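PDB 4BMD: S-M checkpoint control protein rad4 from Schizosaccharomyces pombe, which acts as a signalling adaptor essential for DNA replication and for the checkpoint control that couples S phase to mitosis. Local coordinates for residues I77-C80 / L81-K85; T159-K162 / I163-A166; V174-A177 / W178-I182. All blocks are in the same frame, centred on the assembly; numbering follows the deposited sequence.

Interaction 1 (I77-C80 / L81-K85); sequences IERC and LYYKK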
ATOM      1  N   ILE A  77      -4.821  -6.911   7.266  1.00 44.55           N
ATOM      2  CA  ILE A  77      -4.725  -7.517   8.587  1.00 54.09           C
ATOM      3  C   ILE A  77      -3.856  -6.660   9.497  1.00 59.54           C
ATOM      4  O   ILE A  77      -4.212  -6.399  10.646  1.00 57.51           O
ATOM      5  CB  ILE A  77      -4.125  -8.933   8.511  1.00 43.15           C
ATOM      6  CG1 ILE A  77      -4.948  -9.814   7.570  1.00 44.21           C
ATOM      7  CG2 ILE A  77      -4.041  -9.554   9.897  1.00 43.06           C
ATOM      8  CD1 ILE A  77      -4.367 -11.196   7.364  1.00 35.21           C
ATOM      9  N   GLU A  78      -2.716  -6.222   8.968  1.00 56.15           N
ATOM     10  CA  GLU A  78      -1.783  -5.391   9.721  1.00 51.54           C
ATOM     11  C   GLU A  78      -2.415  -4.061  10.118  1.00 50.70           C
ATOM     12  O   GLU A  78      -2.183  -3.560  11.218  1.00 56.85           O
ATOM     13  CB  GLU A  78      -0.511  -5.149   8.909  1.00 45.80           C
ATOM     14  CG  GLU A  78       0.213  -6.422   8.499  1.00 43.73           C
ATOM     15  CD  GLU A  78       1.448  -6.148   7.664  1.00 52.90           C
ATOM     16  OE1 GLU A  78       1.812  -4.963   7.506  1.00 58.71           O
ATOM     17  OE2 GLU A  78       2.054  -7.119   7.161  1.00 45.23           O
ATOM     18  N   ARG A  79      -3.213  -3.493   9.219  1.00 45.75           N
ATOM     19  CA  ARG A  79      -3.911  -2.243   9.502  1.00 53.05           C
ATOM     20  C   ARG A  79      -4.952  -2.436  10.595  1.00 61.54           C
ATOM     21  O   ARG A  79      -5.141  -1.565  11.443  1.00 66.35           O
ATOM     22  CB  ARG A  79      -4.577  -1.692   8.239  1.00 52.37           C
ATOM     23  CG  ARG A  79      -3.625  -0.986   7.290  1.00 55.55           C
ATOM     24  CD  ARG A  79      -4.374  -0.389   6.111  1.00 55.26           C
ATOM     25  NE  ARG A  79      -5.496   0.442   6.542  1.00 60.30           N
ATOM     26  CZ  ARG A  79      -5.406   1.743   6.800  1.00 63.63           C
ATOM     27  NH1 ARG A  79      -4.243   2.368   6.673  1.00 71.02           N
ATOM     28  NH2 ARG A  79      -6.478   2.420   7.186  1.00 58.28           N
ATOM     29  N   CYS A  80      -5.624  -3.583  10.568  1.00 64.99           N
ATOM     30  CA  CYS A  80      -6.641  -3.898  11.563  1.00 66.55           C
ATOM     31  C   CYS A  80      -6.049  -4.009  12.964  1.00 63.59           C
ATOM     32  O   CYS A  80      -6.688  -3.634  13.945  1.00 65.41           O
ATOM     33  CB  CYS A  80      -7.376  -5.191  11.197  1.00 63.58           C
ATOM     34  SG  CYS A  80      -8.584  -5.013   9.862  1.00 61.30           S
ATOM     35  N   LEU A  81      -4.828  -4.521  13.050  1.00 63.83           N
ATOM     36  CA  LEU A  81      -4.155  -4.680  14.335  1.00 70.56           C
ATOM     37  C   LEU A  81      -3.551  -3.365  14.817  1.00 78.04           C
ATOM     38  O   LEU A  81      -3.498  -3.101  16.018  1.00 84.41           O
ATOM     39  CB  LEU A  81      -3.064  -5.747  14.235  1.00 65.48           C
ATOM     40  CG  LEU A  81      -3.498  -7.138  13.773  1.00 67.53           C
ATOM     41  CD1 LEU A  81      -2.302  -8.071  13.729  1.00 59.64           C
ATOM     42  CD2 LEU A  81      -4.586  -7.697  14.677  1.00 56.01           C
ATOM     43  N   TYR A  82      -3.096  -2.548  13.872  1.00 77.30           N
ATOM     44  CA  TYR A  82      -2.450  -1.279  14.191  1.00 66.50           C
ATOM     45  C   TYR A  82      -3.420  -0.311  14.859  1.00 70.07           C
ATOM     46  O   TYR A  82      -3.066   0.370  15.822  1.00 94.33           O
ATOM     47  CB  TYR A  82      -1.865  -0.649  12.924  1.00 68.65           C
ATOM     48  CG  TYR A  82      -0.965   0.543  13.178  1.00 68.08           C
ATOM     49  CD1 TYR A  82       0.402   0.376  13.366  1.00 69.72           C
ATOM     50  CD2 TYR A  82      -1.479   1.833  13.220  1.00 75.41           C
ATOM     51  CE1 TYR A  82       1.230   1.459  13.596  1.00 71.76           C
ATOM     52  CE2 TYR A  82      -0.659   2.923  13.447  1.00 74.94           C
ATOM     53  CZ  TYR A  82       0.694   2.730  13.635  1.00 80.50           C
ATOM     54  OH  TYR A  82       1.516   3.812  13.862  1.00 80.75           O
ATOM     55  N   TYR A  83      -4.644  -0.254  14.345  1.00 66.20           N
ATOM     56  CA  TYR A  83      -5.656   0.650  14.881  1.00 69.77           C
ATOM     57  C   TYR A  83      -6.682  -0.096  15.730  1.00 83.32           C
ATOM     58  O   TYR A  83      -7.640   0.499  16.227  1.00 86.61           O
ATOM     59  CB  TYR A  83      -6.348   1.413  13.751  1.00 61.13           C
ATOM     60  CG  TYR A  83      -5.398   2.222  12.895  1.00 79.57           C
ATOM     61  CD1 TYR A  83      -5.020   3.505  13.267  1.00 88.85           C
ATOM     62  CD2 TYR A  83      -4.877   1.700  11.719  1.00 79.57           C
ATOM     63  CE1 TYR A  83      -4.152   4.248  12.489  1.00 82.56           C
ATOM     64  CE2 TYR A  83      -4.009   2.434  10.934  1.00 70.52           C
ATOM     65  CZ  TYR A  83      -3.649   3.708  11.325  1.00 80.69           C
ATOM     66  OH  TYR A  83      -2.785   4.441  10.545  1.00 76.23           O
ATOM     67  N   LYS A  84      -6.469  -1.401  15.884  1.00 84.34           N
ATOM     68  CA  LYS A  84      -7.308  -2.251  16.731  1.00 82.99           C
ATOM     69  C   LYS A  84      -8.799  -2.193  16.394  1.00 83.03           C
ATOM     70  O   LYS A  84      -9.642  -2.098  17.286  1.00 91.39           O
ATOM     71  CB  LYS A  84      -7.074  -1.938  18.214  1.00 91.05           C
ATOM     72  CG  LYS A  84      -5.702  -2.360  18.720  1.00 90.36           C
ATOM     73  CD  LYS A  84      -5.503  -1.984  20.180  1.00 98.76           C
ATOM     74  CE  LYS A  84      -5.446  -0.476  20.361  1.00110.96           C
ATOM     75  NZ  LYS A  84      -4.291   0.126  19.636  1.00104.41           N
ATOM     76  N   LYS A  85      -9.114  -2.251  15.104  1.00 80.58           N
ATOM     77  CA  LYS A  85     -10.500  -2.320  14.651  1.00 79.29           C
ATOM     78  C   LYS A  85     -10.584  -2.887  13.237  1.00 75.55           C
ATOM     79  O   LYS A  85      -9.567  -3.042  12.562  1.00 62.13           O
ATOM     80  CB  LYS A  85     -11.177  -0.948  14.721  1.00 72.11           C
ATOM     81  CG  LYS A  85     -10.670   0.063  13.707  1.00 68.14           C
ATOM     82  CD  LYS A  85     -11.481   1.348  13.783  1.00 91.37           C
ATOM     83  CE  LYS A  85     -11.037   2.354  12.735  1.00 95.90           C
ATOM     84  NZ  LYS A  85     -11.846   3.604  12.786  1.00 75.30           N
TER
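Y83 folds back against R79 where helix 74-82 of the third BRCT domain ends in a turn through a residue of positive phi. Y83 CB stands 4.0 Å from R79 O. With CG anti to the carbonyl carbon (chi1 -58°), the ring runs back along the helix, and Y83 CD2 comes to 3.3 Å from R79 O, which lies at the ring edge and also accepts the bond from Y83 N. Further out, Y83 CE2 lies over one face of the R79 guanidinium, offset toward its rim and 4.3 Å from R79 NH1. At the tip, OH bonds to E120 of helix 119-131, whose carboxylate also forms a salt bridge with R79. Tyrosine suits this place because its long flat ring can set CE2 over the guanidinium and still end in a hydroxyl that reaches E120. I77 CG2 meets L81 CD1 at 4.5 Å, and I77 continues onto helix 25-36. K84 takes positive phi (55°) and turns the chain: K85 N bonds weakly to C80 O at 3.0 Å. C80 is small enough to let the chain return close by, with C80 SG 3.5 Å from K85 O and C80 CA giving a C-H...O contact to K85 O at 3.2 Å.

Interaction 2 (T159-K162 / I163-A166); sequences TRFK and IQHA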
ATOM      1  N   THR A 159       7.734  19.164   6.616  1.00 29.65           N
ATOM      2  CA  THR A 159       7.183  18.987   5.278  1.00 33.96           C
ATOM      3  C   THR A 159       7.316  20.266   4.455  1.00 35.73           C
ATOM      4  O   THR A 159       7.717  20.225   3.292  1.00 29.80           O
ATOM      5  CB  THR A 159       5.705  18.547   5.327  1.00 36.23           C
ATOM      6  OG1 THR A 159       5.622  17.200   5.808  1.00 31.39           O
ATOM      7  CG2 THR A 159       5.071  18.619   3.948  1.00 28.82           C
ATOM      8  N   ARG A 160       6.986  21.400   5.068  1.00 26.87           N
ATOM      9  CA  ARG A 160       7.096  22.689   4.394  0.51 32.03           C
ATOM     10  C   ARG A 160       8.539  22.988   3.998  1.00 34.13           C
ATOM     11  O   ARG A 160       8.792  23.554   2.935  1.00 37.90           O
ATOM     12  CB  ARG A 160       6.541  23.811   5.276  0.51 33.22           C
ATOM     13  CG  ARG A 160       5.070  23.655   5.621  0.51 35.42           C
ATOM     14  CD  ARG A 160       4.526  24.896   6.313  0.51 37.28           C
ATOM     15  NE  ARG A 160       3.134  24.729   6.719  0.51 43.12           N
ATOM     16  CZ  ARG A 160       2.090  24.956   5.927  0.51 39.28           C
ATOM     17  NH1 ARG A 160       2.278  25.358   4.678  0.51 34.94           N
ATOM     18  NH2 ARG A 160       0.859  24.778   6.385  0.51 37.76           N
ATOM     19  N   PHE A 161       9.481  22.606   4.855  1.00 31.92           N
ATOM     20  CA  PHE A 161      10.902  22.791   4.567  1.00 34.04           C
ATOM     21  C   PHE A 161      11.310  21.987   3.341  1.00 32.54           C
ATOM     22  O   PHE A 161      11.981  22.498   2.445  1.00 33.36           O
ATOM     23  CB  PHE A 161      11.761  22.365   5.758  1.00 32.88           C
ATOM     24  CG  PHE A 161      11.747  23.337   6.900  1.00 46.82           C
ATOM     25  CD1 PHE A 161      11.345  24.648   6.709  1.00 57.59           C
ATOM     26  CD2 PHE A 161      12.142  22.940   8.168  1.00 49.42           C
ATOM     27  CE1 PHE A 161      11.334  25.544   7.760  1.00 49.49           C
ATOM     28  CE2 PHE A 161      12.133  23.831   9.225  1.00 45.14           C
ATOM     29  CZ  PHE A 161      11.730  25.135   9.019  1.00 51.92           C
ATOM     30  N   LYS A 162      10.901  20.722   3.314  1.00 26.13           N
ATOM     31  CA  LYS A 162      11.238  19.825   2.215  1.00 35.84           C
ATOM     32  C   LYS A 162      10.669  20.323   0.894  1.00 31.02           C
ATOM     33  O   LYS A 162      11.305  20.191  -0.151  1.00 28.72           O
ATOM     34  CB  LYS A 162      10.744  18.406   2.507  1.00 32.51           C
ATOM     35  CG  LYS A 162      11.456  17.726   3.665  1.00 28.48           C
ATOM     36  CD  LYS A 162      10.932  16.317   3.887  1.00 31.01           C
ATOM     37  CE  LYS A 162      11.649  15.635   5.042  1.00 35.31           C
ATOM     38  NZ  LYS A 162      11.128  14.263   5.292  1.00 30.89           N
ATOM     39  N   ILE A 163       9.472  20.897   0.947  1.00 29.29           N
ATOM     40  CA  ILE A 163       8.829  21.444  -0.243  1.00 25.28           C
ATOM     41  C   ILE A 163       9.631  22.613  -0.809  1.00 25.15           C
ATOM     42  O   ILE A 163       9.878  22.682  -2.013  1.00 29.35           O
ATOM     43  CB  ILE A 163       7.381  21.885   0.050  1.00 31.84           C
ATOM     44  CG1 ILE A 163       6.508  20.664   0.345  1.00 28.58           C
ATOM     45  CG2 ILE A 163       6.809  22.670  -1.119  1.00 23.55           C
ATOM     46  CD1 ILE A 163       5.079  21.002   0.711  1.00 23.31           C
ATOM     47  N   GLN A 164      10.045  23.520   0.071  1.00 27.93           N
ATOM     48  CA  GLN A 164      10.848  24.674  -0.326  1.00 32.96           C
ATOM     49  C   GLN A 164      12.179  24.246  -0.934  1.00 31.72           C
ATOM     50  O   GLN A 164      12.584  24.759  -1.977  1.00 37.46           O
ATOM     51  CB  GLN A 164      11.087  25.597   0.869  1.00 38.74           C
ATOM     52  CG  GLN A 164       9.821  26.220   1.434  1.00 63.14           C
ATOM     53  CD  GLN A 164      10.055  26.931   2.756  1.00 87.00           C
ATOM     54  OE1 GLN A 164       9.129  27.491   3.346  1.00 74.47           O
ATOM     55  NE2 GLN A 164      11.298  26.910   3.230  1.00 71.82           N
ATOM     56  N   HIS A 165      12.852  23.304  -0.280  1.00 22.77           N
ATOM     57  CA  HIS A 165      14.116  22.773  -0.780  1.00 31.43           C
ATOM     58  C   HIS A 165      13.938  22.081  -2.127  1.00 29.52           C
ATOM     59  O   HIS A 165      14.739  22.274  -3.041  1.00 33.19           O
ATOM     60  CB  HIS A 165      14.729  21.797   0.226  1.00 33.59           C
ATOM     61  CG  HIS A 165      15.405  22.464   1.382  1.00 41.70           C
ATOM     62  ND1 HIS A 165      16.115  23.638   1.252  1.00 48.35           N
ATOM     63  CD2 HIS A 165      15.481  22.121   2.690  1.00 42.72           C
ATOM     64  CE1 HIS A 165      16.600  23.989   2.430  1.00 44.80           C
ATOM     65  NE2 HIS A 165      16.229  23.086   3.319  1.00 49.36           N
ATOM     66  N   ALA A 166      12.888  21.272  -2.240  1.00 19.75           N
ATOM     67  CA  ALA A 166      12.597  20.558  -3.478  1.00 26.60           C
ATOM     68  C   ALA A 166      12.335  21.531  -4.621  1.00 30.47           C
ATOM     69  O   ALA A 166      12.733  21.288  -5.759  1.00 31.47           O
ATOM     70  CB  ALA A 166      11.413  19.625  -3.292  1.00 22.08           C
TER
HETATM   71  O   HOH W   1       6.570  25.545   2.178  1.00 40.73           O
HETATM   72  O   HOH W   2      13.846  25.112   2.924  1.00 44.96           O
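T159 and I163 meet one turn apart on helix 157-168, the helix of the beta-alpha-beta crossover between strands 146-149 and 172-175 in the fourth BRCT domain. Backbone bonds of the i to i+4 kind come first: I163 N reaches T159 O at 3.0 Å, and Q164, H165 and A166 follow suit, the H165 N bond to F161 O being nearly straight (169°). Apolar contact is slight: I163 CG1 is anti to the carbonyl carbon (chi1 -68°), which sends I163 CD1 back over the preceding turn to T159 CG2 at 4.0 Å. An amide meets a ring where Q164 NE2 lies at the F161 edge, 4.1 Å from F161 CD1, the planes 59° apart. Water forms the last group. One molecule donates to R160 O at 3.1 Å and weakly to Q164 OE1; another donates to F161 O, accepts from Q164 NE2 at 3.1 Å and sits over one face of H165. The helix is thus two-faced: on the inner side small A166 and the stem of K162 pack on L147, while T159 OG1 and K162 NZ bond to T115 and H113; outside, glutamine, with a donor and an acceptor, lets solvent give helix carbonyls a second partner.

Interaction 3 (V174-A177 / W178-I182); sequences VGVA and WLWNI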
ATOM      1  N   VAL A 174       4.908  16.523  -5.782  1.00 27.41           N
ATOM      2  CA  VAL A 174       3.671  15.907  -6.244  1.00 21.08           C
ATOM      3  C   VAL A 174       2.769  15.477  -5.088  1.00 25.93           C
ATOM      4  O   VAL A 174       3.221  14.828  -4.144  1.00 24.87           O
ATOM      5  CB  VAL A 174       3.972  14.671  -7.121  1.00 18.17           C
ATOM      6  CG1 VAL A 174       2.686  14.047  -7.632  1.00 24.64           C
ATOM      7  CG2 VAL A 174       4.881  15.046  -8.279  1.00 20.21           C
ATOM      8  N   GLY A 175       1.490  15.838  -5.170  1.00 22.71           N
ATOM      9  CA  GLY A 175       0.505  15.387  -4.203  1.00 23.24           C
ATOM     10  C   GLY A 175       0.286  13.888  -4.306  1.00 23.27           C
ATOM     11  O   GLY A 175       0.375  13.318  -5.392  1.00 29.24           O
ATOM     12  N   VAL A 176      -0.007  13.251  -3.178  1.00 28.70           N
ATOM     13  CA  VAL A 176      -0.111  11.795  -3.120  1.00 26.91           C
ATOM     14  C   VAL A 176      -1.287  11.246  -3.934  1.00 25.85           C
ATOM     15  O   VAL A 176      -1.264  10.091  -4.364  1.00 25.21           O
ATOM     16  CB  VAL A 176      -0.196  11.293  -1.656  1.00 22.68           C
ATOM     17  CG1 VAL A 176      -1.530  11.674  -1.033  1.00 27.59           C
ATOM     18  CG2 VAL A 176       0.024   9.788  -1.586  1.00 20.00           C
ATOM     19  N   ALA A 177      -2.302  12.080  -4.156  1.00 25.53           N
ATOM     20  CA  ALA A 177      -3.478  11.672  -4.927  1.00 33.32           C
ATOM     21  C   ALA A 177      -3.082  11.111  -6.290  1.00 31.28           C
ATOM     22  O   ALA A 177      -3.710  10.182  -6.796  1.00 29.96           O
ATOM     23  CB  ALA A 177      -4.441  12.840  -5.091  1.00 22.33           C
ATOM     24  N   TRP A 178      -2.028  11.679  -6.866  1.00 21.76           N
ATOM     25  CA  TRP A 178      -1.458  11.185  -8.111  1.00 24.25           C
ATOM     26  C   TRP A 178      -1.113   9.699  -8.023  1.00 33.05           C
ATOM     27  O   TRP A 178      -1.405   8.930  -8.940  1.00 34.13           O
ATOM     28  CB  TRP A 178      -0.212  11.993  -8.468  1.00 21.52           C
ATOM     29  CG  TRP A 178       0.635  11.374  -9.534  1.00 27.57           C
ATOM     30  CD1 TRP A 178       0.393  11.372 -10.875  1.00 24.64           C
ATOM     31  CD2 TRP A 178       1.872  10.674  -9.348  1.00 27.89           C
ATOM     32  NE1 TRP A 178       1.399  10.711 -11.537  1.00 28.93           N
ATOM     33  CE2 TRP A 178       2.320  10.273 -10.622  1.00 30.30           C
ATOM     34  CE3 TRP A 178       2.642  10.347  -8.229  1.00 20.97           C
ATOM     35  CZ2 TRP A 178       3.502   9.561 -10.808  1.00 27.70           C
ATOM     36  CZ3 TRP A 178       3.817   9.638  -8.416  1.00 25.56           C
ATOM     37  CH2 TRP A 178       4.235   9.254  -9.695  1.00 24.43           C
ATOM     38  N   LEU A 179      -0.501   9.296  -6.914  1.00 29.08           N
ATOM     39  CA  LEU A 179      -0.117   7.902  -6.732  1.00 23.59           C
ATOM     40  C   LEU A 179      -1.321   7.009  -6.454  1.00 28.69           C
ATOM     41  O   LEU A 179      -1.399   5.892  -6.969  1.00 30.48           O
ATOM     42  CB  LEU A 179       0.915   7.756  -5.614  1.00 30.13           C
ATOM     43  CG  LEU A 179       1.350   6.313  -5.344  1.00 29.30           C
ATOM     44  CD1 LEU A 179       1.990   5.700  -6.584  1.00 23.37           C
ATOM     45  CD2 LEU A 179       2.291   6.241  -4.158  1.00 27.59           C
ATOM     46  N   TRP A 180      -2.256   7.494  -5.641  1.00 24.29           N
ATOM     47  CA  TRP A 180      -3.466   6.728  -5.357  1.00 25.81           C
ATOM     48  C   TRP A 180      -4.265   6.491  -6.634  1.00 27.73           C
ATOM     49  O   TRP A 180      -4.850   5.424  -6.820  1.00 31.02           O
ATOM     50  CB  TRP A 180      -4.346   7.423  -4.311  1.00 27.13           C
ATOM     51  CG  TRP A 180      -3.709   7.637  -2.960  1.00 31.22           C
ATOM     52  CD1 TRP A 180      -3.754   8.780  -2.213  1.00 34.39           C
ATOM     53  CD2 TRP A 180      -2.943   6.692  -2.195  1.00 29.55           C
ATOM     54  NE1 TRP A 180      -3.071   8.606  -1.035  1.00 31.30           N
ATOM     55  CE2 TRP A 180      -2.561   7.334  -1.000  1.00 33.36           C
ATOM     56  CE3 TRP A 180      -2.543   5.367  -2.403  1.00 33.52           C
ATOM     57  CZ2 TRP A 180      -1.798   6.699  -0.021  1.00 37.63           C
ATOM     58  CZ3 TRP A 180      -1.785   4.739  -1.430  1.00 30.71           C
ATOM     59  CH2 TRP A 180      -1.421   5.406  -0.253  1.00 31.09           C
ATOM     60  N   ASN A 181      -4.285   7.490  -7.512  1.00 21.90           N
ATOM     61  CA  ASN A 181      -4.973   7.369  -8.793  1.00 25.48           C
ATOM     62  C   ASN A 181      -4.348   6.294  -9.674  1.00 26.57           C
ATOM     63  O   ASN A 181      -5.052   5.566 -10.369  1.00 26.81           O
ATOM     64  CB  ASN A 181      -4.991   8.707  -9.532  1.00 27.29           C
ATOM     65  CG  ASN A 181      -5.844   9.747  -8.834  1.00 29.35           C
ATOM     66  OD1 ASN A 181      -6.788   9.412  -8.116  1.00 32.90           O
ATOM     67  ND2 ASN A 181      -5.516  11.018  -9.039  1.00 24.24           N
ATOM     68  N   ILE A 182      -3.022   6.202  -9.642  1.00 24.47           N
ATOM     69  CA  ILE A 182      -2.308   5.176 -10.394  1.00 24.13           C
ATOM     70  C   ILE A 182      -2.606   3.789  -9.829  1.00 30.24           C
ATOM     71  O   ILE A 182      -2.889   2.851 -10.575  1.00 30.26           O
ATOM     72  CB  ILE A 182      -0.787   5.428 -10.386  1.00 29.82           C
ATOM     73  CG1 ILE A 182      -0.463   6.725 -11.132  1.00 25.79           C
ATOM     74  CG2 ILE A 182      -0.040   4.255 -11.008  1.00 21.76           C
ATOM     75  CD1 ILE A 182       1.017   7.015 -11.237  1.00 21.68           C
TER
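W178 packs against V174 where strand 172-175 of the fourth BRCT domain turns into helix 177-185, the strand-to-helix step that carries a recurrent tryptophan in BRCT domains. W178 N bonds to G175 O from above the carbonyl plane, and W178 CB lies 3.6 Å from V174 CG1. With CG anti to the backbone N (chi1 166°), the large indole fills the core beside V174, and I189 O satisfies its buried NE1 donor. L179 N bonds weakly to V176 O at 2.8 Å; its aliphatic branches face helix 119-131. W180 N makes the better bond to V176 O, 3.1 Å long and in the carbonyl plane. The W180 indole also takes V176 CG2 over one face, 3.6 Å from W180 CE2, while V176 CG1 comes to 3.4 Å from W180 NE1. The broad ring meets H92 edge-to-face, and a bound MES, probably from the crystallisation liquor, lies about 3 Å from the W180 side chain at the nearest atoms. An alanine in place of W180 is likely to strip both V176 methyls of their indole cover and leave H92 without its ring partner. N181 continues the helix, its backbone N bonding to A177 O, with N181 N and A177 O 2.8 Å apart.

How the interactions relate
From the N terminus the chain meets the three contacts in series; none nests or crosses. Each joins adjoining segments, so each closes only a turn: interaction 1 a helix end in BRCT 3, interaction 2 a stretch of crossover helix in BRCT 4, interaction 3 the following strand-to-helix turn. Helices 74-82 and 177-185 hold equivalent places, each following the fourth strand of its domain's sheet. Interactions 1 and 3 lie on opposite sides of the chain's centre, about 8 Å apart at their nearest atoms, yet both touch helix 119-131 and H92, thereby linking the two domains. Interaction 2 stands farther out, its centre about 31 Å from that of interaction 1.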